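PDB 5UXX: RNA polymerase sigma factor from Bartonella quintana, which probably directs RNA polymerase to its promoters as a DNA-binding sigma factor of the ECF subfamily. Local coordinates for residues L13-A18 / A59-I64; I121-A126 / E132-I137. All blocks are in the same frame, centred on the assembly; numbering follows the deposited sequence.

Contact 1: L13-A18 / A59-I64; sequences LLVLPA and AWLFTI
Val15 meets Leu61 where the short segments 13-18 and 59-64, on helices 7-26 and 57-81, lie at 46° with their axes 10.8 Å apart. Leu61 CD1 is the touching methyl: it rests against the fork of the valine, 3.7 Å from Val15 CG1 and 3.9 Å from Val15 CB. With CG1 anti to the backbone N (chi1 -178°), Val15 turns that methyl into the interface, where it also lies at the edge of the Phe62 ring, 4.2 Å from Phe62 CE1. One turn on, the far end of the same ring reaches helix 7-26 again, against both the methyl and the carbonyl oxygen of Ala18: Phe62 CZ sits 4.3 Å from Ala18 CB and 3.6 Å from Ala18 O. Further out, Phe62 stacks on Phe22 and takes Phe129 edge-to-face, while an aromatic side chain of the second protein chain of the assembly packs on it as well. Leu61 is backed by Leu12 and by Ala44 of helix 33-46. Both segments belong to sigma-70 region 2, a helical domain. Between side chains the contact is wholly apolar, which implies that no directional bond fixes this pair; its hold is apolar contact, with the buried part at Leu61 and Phe62.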
loop_
_atom_site.group_PDB
_atom_site.type_symbol
_atom_site.label_atom_id
_atom_site.label_comp_id
_atom_site.label_asym_id
_atom_site.label_seq_id
_atom_site.Cartn_x
_atom_site.Cartn_y
_atom_site.Cartn_z
ATOM N N LEU A 13 6.365 9.598 -10.922
ATOM C CA LEU A 13 6.422 8.457 -11.831
ATOM C C LEU A 13 7.271 7.319 -11.268
ATOM O O LEU A 13 7.015 6.149 -11.550
ATOM C CB LEU A 13 6.960 8.894 -13.194
ATOM C CG LEU A 13 6.007 9.755 -14.026
ATOM C CD1 LEU A 13 6.735 10.402 -15.192
ATOM C CD2 LEU A 13 4.837 8.919 -14.524
ATOM N N LEU A 14 8.281 7.666 -10.475
ATOM C CA LEU A 14 9.117 6.664 -9.824
ATOM C C LEU A 14 8.363 5.924 -8.722
ATOM O O LEU A 14 8.527 4.717 -8.547
ATOM C CB LEU A 14 10.372 7.308 -9.231
ATOM C CG LEU A 14 11.474 7.783 -10.177
ATOM C CD1 LEU A 14 12.737 8.087 -9.383
ATOM C CD2 LEU A 14 11.749 6.752 -11.261
ATOM N N VAL A 15 7.536 6.657 -7.983
ATOM C CA VAL A 15 6.871 6.115 -6.803
ATOM C C VAL A 15 5.515 5.501 -7.156
ATOM O O VAL A 15 5.022 4.609 -6.464
ATOM C CB VAL A 15 6.679 7.218 -5.733
ATOM C CG1 VAL A 15 6.036 6.657 -4.472
ATOM C CG2 VAL A 15 8.014 7.859 -5.397
ATOM N N LEU A 16 4.937 5.971 -8.256
ATOM C CA LEU A 16 3.580 5.598 -8.657
ATOM C C LEU A 16 3.306 4.081 -8.719
ATOM O O LEU A 16 2.246 3.640 -8.270
ATOM C CB LEU A 16 3.247 6.244 -10.006
ATOM C CG LEU A 16 1.765 6.486 -10.295
ATOM C CD1 LEU A 16 1.034 6.917 -9.032
ATOM C CD2 LEU A 16 1.602 7.532 -11.387
ATOM N N PRO A 17 4.239 3.277 -9.272
ATOM C CA PRO A 17 3.962 1.834 -9.271
ATOM C C PRO A 17 3.878 1.226 -7.871
ATOM O O PRO A 17 3.018 0.382 -7.622
ATOM C CB PRO A 17 5.155 1.248 -10.032
ATOM C CG PRO A 17 5.636 2.354 -10.885
ATOM C CD PRO A 17 5.444 3.590 -10.064
ATOM N N ALA A 18 4.764 1.648 -6.975
ATOM C CA ALA A 18 4.759 1.144 -5.606
ATOM C C ALA A 18 3.546 1.669 -4.851
ATOM O O ALA A 18 2.986 0.980 -3.997
ATOM C CB ALA A 18 6.042 1.534 -4.889
ATOM N N ALA A 59 7.320 8.077 1.712
ATOM C CA ALA A 59 6.583 8.014 2.969
ATOM C C ALA A 59 5.507 9.094 3.023
ATOM O O ALA A 59 4.424 8.880 3.570
ATOM C CB ALA A 59 7.533 8.153 4.149
ATOM N N TRP A 60 5.817 10.253 2.454
ATOM C CA TRP A 60 4.872 11.362 2.389
ATOM C C TRP A 60 3.664 10.988 1.535
ATOM O O TRP A 60 2.521 11.268 1.898
ATOM C CB TRP A 60 5.557 12.611 1.828
ATOM C CG TRP A 60 4.702 13.842 1.840
ATOM C CD1 TRP A 60 4.378 14.603 2.925
ATOM C CD2 TRP A 60 4.071 14.462 0.712
ATOM N NE1 TRP A 60 3.581 15.655 2.545
ATOM C CE2 TRP A 60 3.378 15.592 1.192
ATOM C CE3 TRP A 60 4.022 14.171 -0.654
ATOM C CZ2 TRP A 60 2.645 16.430 0.354
ATOM C CZ3 TRP A 60 3.294 15.006 -1.485
ATOM C CH2 TRP A 60 2.615 16.121 -0.978
ATOM N N LEU A 61 3.929 10.347 0.401
ATOM C CA LEU A 61 2.878 9.934 -0.522
ATOM C C LEU A 61 2.039 8.797 0.052
ATOM O O LEU A 61 0.814 8.800 -0.065
ATOM C CB LEU A 61 3.486 9.513 -1.862
ATOM C CG LEU A 61 4.101 10.645 -2.688
ATOM C CD1 LEU A 61 4.882 10.094 -3.869
ATOM C CD2 LEU A 61 3.022 11.601 -3.159
ATOM N N PHE A 62 2.706 7.826 0.671
ATOM C CA PHE A 62 2.025 6.686 1.275
ATOM C C PHE A 62 1.115 7.125 2.418
ATOM O O PHE A 62 0.053 6.544 2.633
ATOM C CB PHE A 62 3.038 5.657 1.780
ATOM C CG PHE A 62 3.487 4.674 0.731
ATOM C CD1 PHE A 62 3.909 5.105 -0.516
ATOM C CD2 PHE A 62 3.491 3.314 0.999
ATOM C CE1 PHE A 62 4.322 4.200 -1.477
ATOM C CE2 PHE A 62 3.905 2.403 0.043
ATOM C CZ PHE A 62 4.320 2.847 -1.196
ATOM N N THR A 63 1.541 8.153 3.146
ATOM C CA THR A 63 0.754 8.700 4.245
ATOM C C THR A 63 -0.573 9.264 3.744
ATOM O O THR A 63 -1.619 9.057 4.360
ATOM C CB THR A 63 1.524 9.806 4.993
ATOM O OG1 THR A 63 2.779 9.290 5.452
ATOM C CG2 THR A 63 0.719 10.307 6.185
ATOM N N ILE A 64 -0.523 9.976 2.622
ATOM C CA ILE A 64 -1.726 10.544 2.024
ATOM C C ILE A 64 -2.701 9.450 1.594
ATOM O O ILE A 64 -3.900 9.536 1.868
ATOM C CB ILE A 64 -1.385 11.427 0.809
ATOM C CG1 ILE A 64 -0.560 12.639 1.247
ATOM C CG2 ILE A 64 -2.654 11.876 0.098
ATOM C CD1 ILE A 64 -0.086 13.505 0.099
#

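Contact 2: I121-A126 / E132-I137; sequences IILIGA and EDAAAI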
loop_
_atom_site.group_PDB
_atom_site.type_symbol
_atom_site.label_atom_id
_atom_site.label_comp_id
_atom_site.label_asym_id
_atom_site.label_seq_id
_atom_site.Cartn_x
_atom_site.Cartn_y
_atom_site.Cartn_z
ATOM N N ILE A 121 2.996 -4.980 7.920
ATOM C CA ILE A 121 3.802 -5.990 7.241
ATOM C C ILE A 121 4.032 -5.613 5.776
ATOM O O ILE A 121 5.028 -6.012 5.176
ATOM C CB ILE A 121 3.154 -7.396 7.335
ATOM C CG1 ILE A 121 4.160 -8.482 6.942
ATOM C CG2 ILE A 121 1.888 -7.484 6.493
ATOM C CD1 ILE A 121 5.361 -8.557 7.856
ATOM N N ILE A 122 3.115 -4.836 5.206
ATOM C CA ILE A 122 3.282 -4.341 3.843
ATOM C C ILE A 122 4.325 -3.228 3.800
ATOM O O ILE A 122 5.215 -3.232 2.950
ATOM C CB ILE A 122 1.950 -3.828 3.256
ATOM C CG1 ILE A 122 1.010 -5.001 2.972
ATOM C CG2 ILE A 122 2.191 -3.049 1.973
ATOM C CD1 ILE A 122 1.591 -6.034 2.030
ATOM N N LEU A 123 4.212 -2.278 4.724
ATOM C CA LEU A 123 5.141 -1.153 4.794
ATOM C C LEU A 123 6.571 -1.614 5.047
ATOM O O LEU A 123 7.514 -1.117 4.430
ATOM C CB LEU A 123 4.713 -0.170 5.885
ATOM C CG LEU A 123 3.463 0.669 5.617
ATOM C CD1 LEU A 123 3.109 1.492 6.843
ATOM C CD2 LEU A 123 3.666 1.568 4.409
ATOM N N ILE A 124 6.727 -2.571 5.956
ATOM C CA ILE A 124 8.046 -3.055 6.344
ATOM C C ILE A 124 8.550 -4.167 5.427
ATOM O O ILE A 124 9.689 -4.129 4.958
ATOM C CB ILE A 124 8.037 -3.571 7.798
ATOM C CG1 ILE A 124 7.780 -2.418 8.767
ATOM C CG2 ILE A 124 9.352 -4.255 8.135
ATOM C CD1 ILE A 124 8.884 -1.382 8.783
ATOM N N GLY A 125 7.697 -5.151 5.167
ATOM C CA GLY A 125 8.097 -6.329 4.420
ATOM C C GLY A 125 8.068 -6.190 2.910
ATOM O O GLY A 125 8.680 -6.990 2.204
ATOM N N ALA A 126 7.365 -5.180 2.407
ATOM C CA ALA A 126 7.195 -5.038 0.964
ATOM C C ALA A 126 7.557 -3.649 0.438
ATOM O O ALA A 126 8.147 -3.525 -0.634
ATOM C CB ALA A 126 5.764 -5.381 0.577
ATOM N N GLU A 132 11.345 3.277 11.710
ATOM C CA GLU A 132 11.142 4.684 12.028
ATOM C C GLU A 132 10.110 5.328 11.101
ATOM O O GLU A 132 9.165 5.970 11.559
ATOM C CB GLU A 132 12.469 5.442 11.942
ATOM C CG GLU A 132 12.456 6.803 12.611
ATOM C CD GLU A 132 12.500 6.706 14.123
ATOM O OE1 GLU A 132 13.507 6.194 14.656
ATOM O OE2 GLU A 132 11.528 7.136 14.778
ATOM N N ASP A 133 10.299 5.148 9.797
ATOM C CA ASP A 133 9.423 5.757 8.802
ATOM C C ASP A 133 8.027 5.140 8.801
ATOM O O ASP A 133 7.032 5.846 8.642
ATOM C CB ASP A 133 10.041 5.642 7.406
ATOM C CG ASP A 133 11.134 6.666 7.168
ATOM O OD1 ASP A 133 11.068 7.757 7.772
ATOM O OD2 ASP A 133 12.056 6.382 6.376
ATOM N N ALA A 134 7.958 3.825 8.979
ATOM C CA ALA A 134 6.678 3.128 9.028
ATOM C C ALA A 134 5.864 3.571 10.240
ATOM O O ALA A 134 4.638 3.661 10.178
ATOM C CB ALA A 134 6.890 1.627 9.055
ATOM N N ALA A 135 6.557 3.846 11.340
ATOM C CA ALA A 135 5.912 4.328 12.555
ATOM C C ALA A 135 5.317 5.716 12.336
ATOM O O ALA A 135 4.219 6.012 12.806
ATOM C CB ALA A 135 6.898 4.347 13.711
ATOM N N ALA A 136 6.054 6.561 11.622
ATOM C CA ALA A 136 5.594 7.908 11.304
ATOM C C ALA A 136 4.357 7.868 10.414
ATOM O O ALA A 136 3.426 8.652 10.597
ATOM C CB ALA A 136 6.704 8.704 10.635
ATOM N N ILE A 137 4.358 6.955 9.448
ATOM C CA ILE A 137 3.227 6.786 8.542
ATOM C C ILE A 137 1.965 6.372 9.297
ATOM O O ILE A 137 0.889 6.926 9.076
ATOM C CB ILE A 137 3.532 5.738 7.449
ATOM C CG1 ILE A 137 4.638 6.242 6.521
ATOM C CG2 ILE A 137 2.281 5.412 6.647
ATOM C CD1 ILE A 137 5.119 5.207 5.526
#
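Ala134 brings its CB onto helix 115-125 between two side chains, Leu123 and Ile124, where the backbones are nearest, with 6.2 Å from Leu123 CA to Ala134 CA. The closer touch is at the end of the isoleucine: Ile124 CD1 lies 3.6 Å from Ala134 CB. Chi2 of Ile124, -65°, folds CD1 back from a fully extended chain. Leu123 meets the same methyl nearer its root, Leu123 CB being 4.2 Å from Ala134 CB. One turn later Ile137 and Leu123 meet tip to tip, in two methyl pairs: Ile137 CG2 stands 4.0 Å from Leu123 CD1, and Ile137 CD1 stands 4.1 Å from Leu123 CD2. The extended CG1 arm of Ile137 (chi2 173°) carries CD1 to the second methyl. The short segments run nearly antiparallel, at 154°, joined by a tight connection in which Phe129 packs on both Leu123 and Ile137. Ile124 continues onto Ile145 and Val149 of helix 142-159. Three helices thus share one apolar core, consistent with the helix-turn-helix of sigma-70 region 4, in which helix 142-159 would be the recognition helix and helix 131-138 its partner. The four touching side chains are all hydrocarbon and all buried, so the chemistry implies a hold by dispersion and exclusion of water, with the small Ala134 side chain sitting where the two CA atoms are nearest.

From the N terminus, helix 7-26 runs first, and contact 1 closes a loop of forty residues, containing helix 33-46, when helix 57-81 returns to it. Only after that does contact 2 open, and it closes a short turn between helices 115-125 and 131-138. The two are therefore in series, neither nested nor crossed, one in region 2 and the other in region 4. Their centres are about 13 Å apart, and they touch: Phe62 CD2 is 3.8 Å from Leu123 CD2, and Thr63 OG1 is 3.7 Å from Ile137 CG1. Helix 57-81, the second partner of contact 1, thus touches both helices of contact 2, so region 2 and region 4 pack directly on each other here.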